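Long-range contact in ORF48 (Lactococcus phage TP901-1, PDB 3U6X), which is the upper baseplate protein of the phage, the part that probably links the receptor-binding proteins to the rest of the host-adhesion device: residues Q13-V18 against L50-Q55. Residues are numbered along the deposited sequence; the frame is centred on the assembly and turned at random.
Sequences QPEVKV and LSYDRQ
The CB of Gln13 sits over one face of the Tyr52 ring, and the evidence for a CH-pi contact is geometric: it stands 3.5 Å from the ring centroid, almost on the ring normal. Gln13 CG continues along the same face to reach Tyr52 CG at 3.5 Å. The chain then bends at chi2 (80°), turning the amide steeply to the ring, 79° between planes, and carrying it away to a polar side chain of another protein's chain, to which Gln13 NE2 is hydrogen-bonded.

A single hydrogen bond crosses the contact, from Tyr52 OH to Pro14 O at 2.6 Å. The donor sits above the carbonyl plane, 49° out of it, while Pro14 O itself lies near the plane of the ring, at its edge. The ring face is thus met by one residue and the hydroxyl by the next, both in the loop leading into strand 16-22. That strand and strand 43-53 are antiparallel neighbours in the all-beta, immunoglobulin-like domain, but no backbone hydrogen bond joins these two segments, whose Val16 and Leu50 CA atoms stand 7.8 Å apart, and side chains make the connection; further along, Val18 does pair with Val46. Ser51 and Tyr52 also pair with a strand of a second subunit, extending the sheet across the interface.

Apolar contact continues at Leu50, whose CD1 comes within 4.1 Å of Val16 CB; Glu15 OE1 approaches the same methyl carbon. Val57 packs against both Val16 and Tyr52.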
# COMPACT_ATOMS: atom_id res chain seq x y z
N GLN V 13 -25.81 25.24 -30.35
CA GLN V 13 -27.17 25.75 -30.25
C GLN V 13 -27.69 25.57 -28.83
O GLN V 13 -28.46 24.64 -28.58
CB GLN V 13 -28.11 25.10 -31.29
CG GLN V 13 -27.74 25.37 -32.75
CD GLN V 13 -26.63 24.49 -33.22
OE1 GLN V 13 -26.61 23.28 -32.97
NE2 GLN V 13 -25.65 25.10 -33.86
N PRO V 14 -27.28 26.44 -27.88
CA PRO V 14 -27.72 26.28 -26.49
C PRO V 14 -29.22 26.42 -26.27
O PRO V 14 -29.84 27.27 -26.88
CB PRO V 14 -26.94 27.36 -25.74
CG PRO V 14 -26.58 28.33 -26.74
CD PRO V 14 -26.35 27.58 -28.00
N GLU V 15 -29.79 25.55 -25.42
CA GLU V 15 -31.20 25.59 -25.08
C GLU V 15 -31.48 26.84 -24.24
O GLU V 15 -30.67 27.21 -23.37
CB GLU V 15 -31.60 24.34 -24.29
CG GLU V 15 -32.68 23.50 -24.95
CD GLU V 15 -33.99 24.21 -25.27
OE1 GLU V 15 -34.18 24.55 -26.46
OE2 GLU V 15 -34.82 24.40 -24.35
N VAL V 16 -32.58 27.52 -24.54
CA VAL V 16 -33.00 28.73 -23.83
C VAL V 16 -34.39 28.47 -23.28
O VAL V 16 -35.27 27.94 -23.98
CB VAL V 16 -32.94 30.00 -24.74
CG1 VAL V 16 -33.42 31.25 -24.00
CG2 VAL V 16 -31.54 30.23 -25.29
N LYS V 17 -34.57 28.81 -22.00
CA LYS V 17 -35.84 28.69 -21.30
C LYS V 17 -36.19 30.05 -20.72
O LYS V 17 -35.36 30.71 -20.08
CB LYS V 17 -35.78 27.59 -20.24
CG LYS V 17 -36.04 26.21 -20.79
CD LYS V 17 -35.46 25.15 -19.85
CE LYS V 17 -35.77 23.75 -20.30
NZ LYS V 17 -35.07 22.75 -19.45
N VAL V 18 -37.42 30.52 -21.05
CA VAL V 18 -37.90 31.84 -20.66
C VAL V 18 -39.03 31.71 -19.65
O VAL V 18 -39.90 30.85 -19.83
CB VAL V 18 -38.30 32.71 -21.88
CG1 VAL V 18 -38.69 34.13 -21.46
CG2 VAL V 18 -37.18 32.77 -22.90
N LEU V 50 -37.29 28.77 -30.99
CA LEU V 50 -35.86 29.03 -31.11
C LEU V 50 -35.28 28.80 -32.52
O LEU V 50 -35.69 27.90 -33.28
CB LEU V 50 -35.04 28.30 -30.01
CG LEU V 50 -35.52 28.51 -28.56
CD1 LEU V 50 -34.77 27.64 -27.62
CD2 LEU V 50 -35.43 29.95 -28.14
N SER V 51 -34.35 29.68 -32.86
CA SER V 51 -33.70 29.81 -34.15
C SER V 51 -32.22 30.16 -33.86
O SER V 51 -31.95 30.99 -32.98
CB SER V 51 -34.36 30.97 -34.89
OG SER V 51 -34.32 30.77 -36.29
N TYR V 52 -31.27 29.58 -34.61
CA TYR V 52 -29.84 29.79 -34.34
C TYR V 52 -28.92 30.16 -35.48
O TYR V 52 -28.89 29.50 -36.53
CB TYR V 52 -29.25 28.53 -33.67
CG TYR V 52 -29.90 28.09 -32.38
CD1 TYR V 52 -29.41 28.53 -31.16
CD2 TYR V 52 -30.98 27.22 -32.38
CE1 TYR V 52 -29.98 28.11 -29.96
CE2 TYR V 52 -31.59 26.82 -31.20
CZ TYR V 52 -31.06 27.26 -29.99
OH TYR V 52 -31.61 26.86 -28.80
N ASP V 53 -28.05 31.13 -35.20
CA ASP V 53 -26.91 31.54 -36.02
C ASP V 53 -25.66 31.36 -35.14
O ASP V 53 -25.82 31.05 -33.94
CB ASP V 53 -27.05 33.00 -36.48
CG ASP V 53 -27.86 33.20 -37.75
OD1 ASP V 53 -28.00 32.22 -38.53
OD2 ASP V 53 -28.33 34.34 -37.97
N ARG V 54 -24.44 31.54 -35.70
CA ARG V 54 -23.18 31.46 -34.93
C ARG V 54 -23.24 32.44 -33.76
O ARG V 54 -23.43 33.64 -33.98
CB ARG V 54 -21.97 31.77 -35.83
CG ARG V 54 -20.78 30.83 -35.67
CD ARG V 54 -19.75 31.29 -34.65
NE ARG V 54 -18.81 32.28 -35.20
CZ ARG V 54 -17.58 32.50 -34.75
NH1 ARG V 54 -17.08 31.76 -33.76
NH2 ARG V 54 -16.83 33.46 -35.28
N GLN V 55 -23.21 31.93 -32.53
CA GLN V 55 -23.23 32.72 -31.27
C GLN V 55 -24.41 33.67 -31.11
O GLN V 55 -24.29 34.70 -30.43
CB GLN V 55 -21.89 33.43 -31.05
CG GLN V 55 -20.71 32.46 -31.01
CD GLN V 55 -19.38 33.13 -30.74
OE1 GLN V 55 -19.22 34.35 -30.81
NE2 GLN V 55 -18.39 32.32 -30.42